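Serine acetyltransferase (Bacteroides vulgatus ATCC 8482, PDB 3F1X) probably transfers an acetyl group to serine in amino-acid biosynthesis, as expected of an acyltransferase of the left-handed beta-helix family. Local coordinates at residues 223-228 and 258-263. Numbering follows the deposited sequence.
Sequences VKLYQG and VIVYSN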
ATOM      1  N   VAL A 223      32.829  -6.859 -25.380  1.00 19.72           N
ATOM      2  CA  VAL A 223      32.718  -8.288 -25.114  1.00 17.30           C
ATOM      3  C   VAL A 223      31.251  -8.667 -24.991  1.00 18.31           C
ATOM      4  O   VAL A 223      30.448  -7.897 -24.467  1.00 17.88           O
ATOM      5  CB  VAL A 223      33.459  -8.682 -23.811  1.00 19.15           C
ATOM      6  CG1 VAL A 223      33.282 -10.177 -23.528  1.00 14.06           C
ATOM      7  CG2 VAL A 223      34.941  -8.347 -23.937  1.00 17.92           C
ATOM      8  N   LYS A 224      30.902  -9.851 -25.492  1.00 18.71           N
ATOM      9  CA  LYS A 224      29.524 -10.329 -25.443  1.00 17.03           C
ATOM     10  C   LYS A 224      29.466 -11.725 -24.842  1.00 16.92           C
ATOM     11  O   LYS A 224      30.216 -12.609 -25.238  1.00 16.69           O
ATOM     12  CB  LYS A 224      28.908 -10.362 -26.850  1.00 19.77           C
ATOM     13  CG  LYS A 224      27.501 -10.965 -26.878  1.00 22.93           C
ATOM     14  CD  LYS A 224      26.925 -11.082 -28.289  1.00 26.83           C
ATOM     15  CE  LYS A 224      26.599  -9.728 -28.891  1.00 29.59           C
ATOM     16  NZ  LYS A 224      25.795  -9.879 -30.146  1.00 31.35           N
ATOM     17  N   LEU A 225      28.571 -11.906 -23.881  1.00 15.66           N
ATOM     18  CA  LEU A 225      28.385 -13.184 -23.208  1.00 17.43           C
ATOM     19  C   LEU A 225      26.938 -13.616 -23.395  1.00 17.30           C
ATOM     20  O   LEU A 225      26.038 -12.779 -23.427  1.00 17.72           O
ATOM     21  CB  LEU A 225      28.670 -13.034 -21.709  1.00 18.20           C
ATOM     22  CG  LEU A 225      30.039 -13.380 -21.114  1.00 21.58           C
ATOM     23  CD1 LEU A 225      31.187 -12.925 -22.002  1.00 19.41           C
ATOM     24  CD2 LEU A 225      30.115 -12.746 -19.732  1.00 19.19           C
ATOM     25  N   TYR A 226      26.718 -14.920 -23.519  1.00 16.29           N
ATOM     26  CA  TYR A 226      25.377 -15.461 -23.679  1.00 16.35           C
ATOM     27  C   TYR A 226      24.920 -16.109 -22.374  1.00 16.59           C
ATOM     28  O   TYR A 226      25.692 -16.211 -21.417  1.00 16.52           O
ATOM     29  CB  TYR A 226      25.358 -16.489 -24.816  1.00 14.84           C
ATOM     30  CG  TYR A 226      25.257 -15.854 -26.182  1.00 15.94           C
ATOM     31  CD1 TYR A 226      24.043 -15.814 -26.856  1.00 16.48           C
ATOM     32  CD2 TYR A 226      26.369 -15.276 -26.792  1.00 14.00           C
ATOM     33  CE1 TYR A 226      23.926 -15.208 -28.118  1.00 16.54           C
ATOM     34  CE2 TYR A 226      26.265 -14.663 -28.055  1.00 17.12           C
ATOM     35  CZ  TYR A 226      25.043 -14.634 -28.708  1.00 17.94           C
ATOM     36  OH  TYR A 226      24.925 -14.031 -29.939  1.00 19.98           O
ATOM     37  N   GLN A 227      23.662 -16.539 -22.347  1.00 15.92           N
ATOM     38  CA  GLN A 227      23.077 -17.186 -21.179  1.00 14.73           C
ATOM     39  C   GLN A 227      23.928 -18.367 -20.705  1.00 16.71           C
ATOM     40  O   GLN A 227      24.554 -19.061 -21.512  1.00 16.29           O
ATOM     41  CB  GLN A 227      21.665 -17.698 -21.513  1.00 14.91           C
ATOM     42  CG  GLN A 227      21.620 -18.680 -22.697  1.00 14.89           C
ATOM     43  CD  GLN A 227      21.476 -17.994 -24.049  1.00 16.50           C
ATOM     44  OE1 GLN A 227      21.748 -16.806 -24.182  1.00 16.40           O
ATOM     45  NE2 GLN A 227      21.051 -18.751 -25.064  1.00 16.34           N
ATOM     46  N   GLY A 228      23.935 -18.581 -19.390  1.00 15.04           N
ATOM     47  CA  GLY A 228      24.662 -19.689 -18.792  1.00 16.17           C
ATOM     48  C   GLY A 228      26.183 -19.642 -18.785  1.00 15.95           C
ATOM     49  O   GLY A 228      26.831 -20.584 -18.332  1.00 14.28           O
ATOM     50  N   VAL A 258      35.658 -10.292 -27.618  1.00 19.07           N
ATOM     51  CA  VAL A 258      35.449 -11.709 -27.378  1.00 16.61           C
ATOM     52  C   VAL A 258      33.961 -12.044 -27.278  1.00 17.73           C
ATOM     53  O   VAL A 258      33.161 -11.225 -26.830  1.00 18.17           O
ATOM     54  CB  VAL A 258      36.167 -12.149 -26.082  1.00 16.48           C
ATOM     55  CG1 VAL A 258      35.688 -13.514 -25.632  1.00 15.50           C
ATOM     56  CG2 VAL A 258      37.675 -12.173 -26.315  1.00 18.49           C
ATOM     57  N   ILE A 259      33.599 -13.244 -27.721  1.00 16.59           N
ATOM     58  CA  ILE A 259      32.222 -13.708 -27.644  1.00 18.40           C
ATOM     59  C   ILE A 259      32.249 -15.099 -27.021  1.00 17.41           C
ATOM     60  O   ILE A 259      33.044 -15.945 -27.427  1.00 18.58           O
ATOM     61  CB  ILE A 259      31.560 -13.827 -29.041  1.00 17.72           C
ATOM     62  CG1 ILE A 259      31.549 -12.474 -29.751  1.00 17.28           C
ATOM     63  CG2 ILE A 259      30.129 -14.334 -28.891  1.00 18.70           C
ATOM     64  CD1 ILE A 259      30.966 -12.542 -31.158  1.00 20.34           C
ATOM     65  N   VAL A 260      31.399 -15.326 -26.024  1.00 16.94           N
ATOM     66  CA  VAL A 260      31.312 -16.629 -25.374  1.00 14.50           C
ATOM     67  C   VAL A 260      29.860 -17.076 -25.483  1.00 16.42           C
ATOM     68  O   VAL A 260      28.959 -16.438 -24.929  1.00 16.13           O
ATOM     69  CB  VAL A 260      31.684 -16.563 -23.886  1.00 14.72           C
ATOM     70  CG1 VAL A 260      31.770 -17.971 -23.323  1.00 11.98           C
ATOM     71  CG2 VAL A 260      33.009 -15.819 -23.701  1.00 14.69           C
ATOM     72  N   TYR A 261      29.623 -18.166 -26.202  1.00 16.98           N
ATOM     73  CA  TYR A 261      28.267 -18.642 -26.379  1.00 17.43           C
ATOM     74  C   TYR A 261      27.700 -19.425 -25.213  1.00 17.63           C
ATOM     75  O   TYR A 261      28.390 -19.751 -24.251  1.00 14.79           O
ATOM     76  CB  TYR A 261      28.151 -19.456 -27.663  1.00 17.96           C
ATOM     77  CG  TYR A 261      28.212 -18.586 -28.885  1.00 20.42           C
ATOM     78  CD1 TYR A 261      29.394 -18.429 -29.592  1.00 20.05           C
ATOM     79  CD2 TYR A 261      27.089 -17.886 -29.313  1.00 20.12           C
ATOM     80  CE1 TYR A 261      29.464 -17.590 -30.712  1.00 23.32           C
ATOM     81  CE2 TYR A 261      27.145 -17.045 -30.427  1.00 23.83           C
ATOM     82  CZ  TYR A 261      28.339 -16.904 -31.123  1.00 21.68           C
ATOM     83  OH  TYR A 261      28.407 -16.103 -32.239  1.00 24.56           O
ATOM     84  N   SER A 262      26.418 -19.728 -25.346  1.00 17.42           N
ATOM     85  CA  SER A 262      25.618 -20.418 -24.350  1.00 19.28           C
ATOM     86  C   SER A 262      26.230 -21.525 -23.495  1.00 18.54           C
ATOM     87  O   SER A 262      26.784 -22.501 -24.006  1.00 15.91           O
ATOM     88  CB  SER A 262      24.353 -20.947 -25.023  1.00 20.20           C
ATOM     89  OG  SER A 262      23.457 -21.434 -24.047  1.00 30.11           O
ATOM     90  N   ASN A 263      26.096 -21.343 -22.181  1.00 16.99           N
ATOM     91  CA  ASN A 263      26.549 -22.285 -21.163  1.00 16.50           C
ATOM     92  C   ASN A 263      28.027 -22.655 -21.045  1.00 16.61           C
ATOM     93  O   ASN A 263      28.364 -23.550 -20.277  1.00 17.14           O
ATOM     94  CB  ASN A 263      25.715 -23.576 -21.251  1.00 17.17           C
ATOM     95  CG  ASN A 263      24.289 -23.380 -20.754  1.00 16.82           C
ATOM     96  OD1 ASN A 263      24.074 -22.666 -19.789  1.00 14.61           O
ATOM     97  ND2 ASN A 263      23.319 -24.021 -21.402  1.00 19.49           N
TER
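Y226 lays one face of its ring over CD2 of Y261 in an offset stack, with ring centroids 4.8 Å apart and planes inclined by 29°. The closest approach is Y226 CE2 to Y261 CE2, 3.5 Å, and the two side chains run side by side in the same direction. Y226 sets CG anti to its carbonyl carbon (chi1 -81°) and Y261 takes the same first torsion, which accounts for this shared course. I259 CG2 borders the pair, near the plane of the Y226 ring, 4.0 Å from Y226 CE2, and over one face of Y261. The opposite sheet face carries L225 and V260, where L225 CD1 meets V260 CG2 at 3.8 Å and both also touch L254. Between these layers the backbones pair in parallel: V258 O accepts from K224 N at 3.0 Å, K224 O accepts from V260 N, and V260 O accepts from Y226 N, the last more bent at its hydrogen (138°). Beyond the strands, Q227 O receives N263 N at 2.8 Å, continuing the pairing into the turn. The stacked coils belong to the left-handed beta-helix expected of this family. A second subunit packs K234 on both tyrosines and hydrogen-bonds its T230 OG1 to S262 OG. With an alanine at Y226, the Y261 ring would probably lose its stacking partner and I259 CG2 one of its two aromatic neighbours, while the backbone bonds could persist. The chemistry thus divides the work: main-chain amides fix the coil register, while the tyrosine stack and the L225–V260 pair add apolar contact between neighbouring coils.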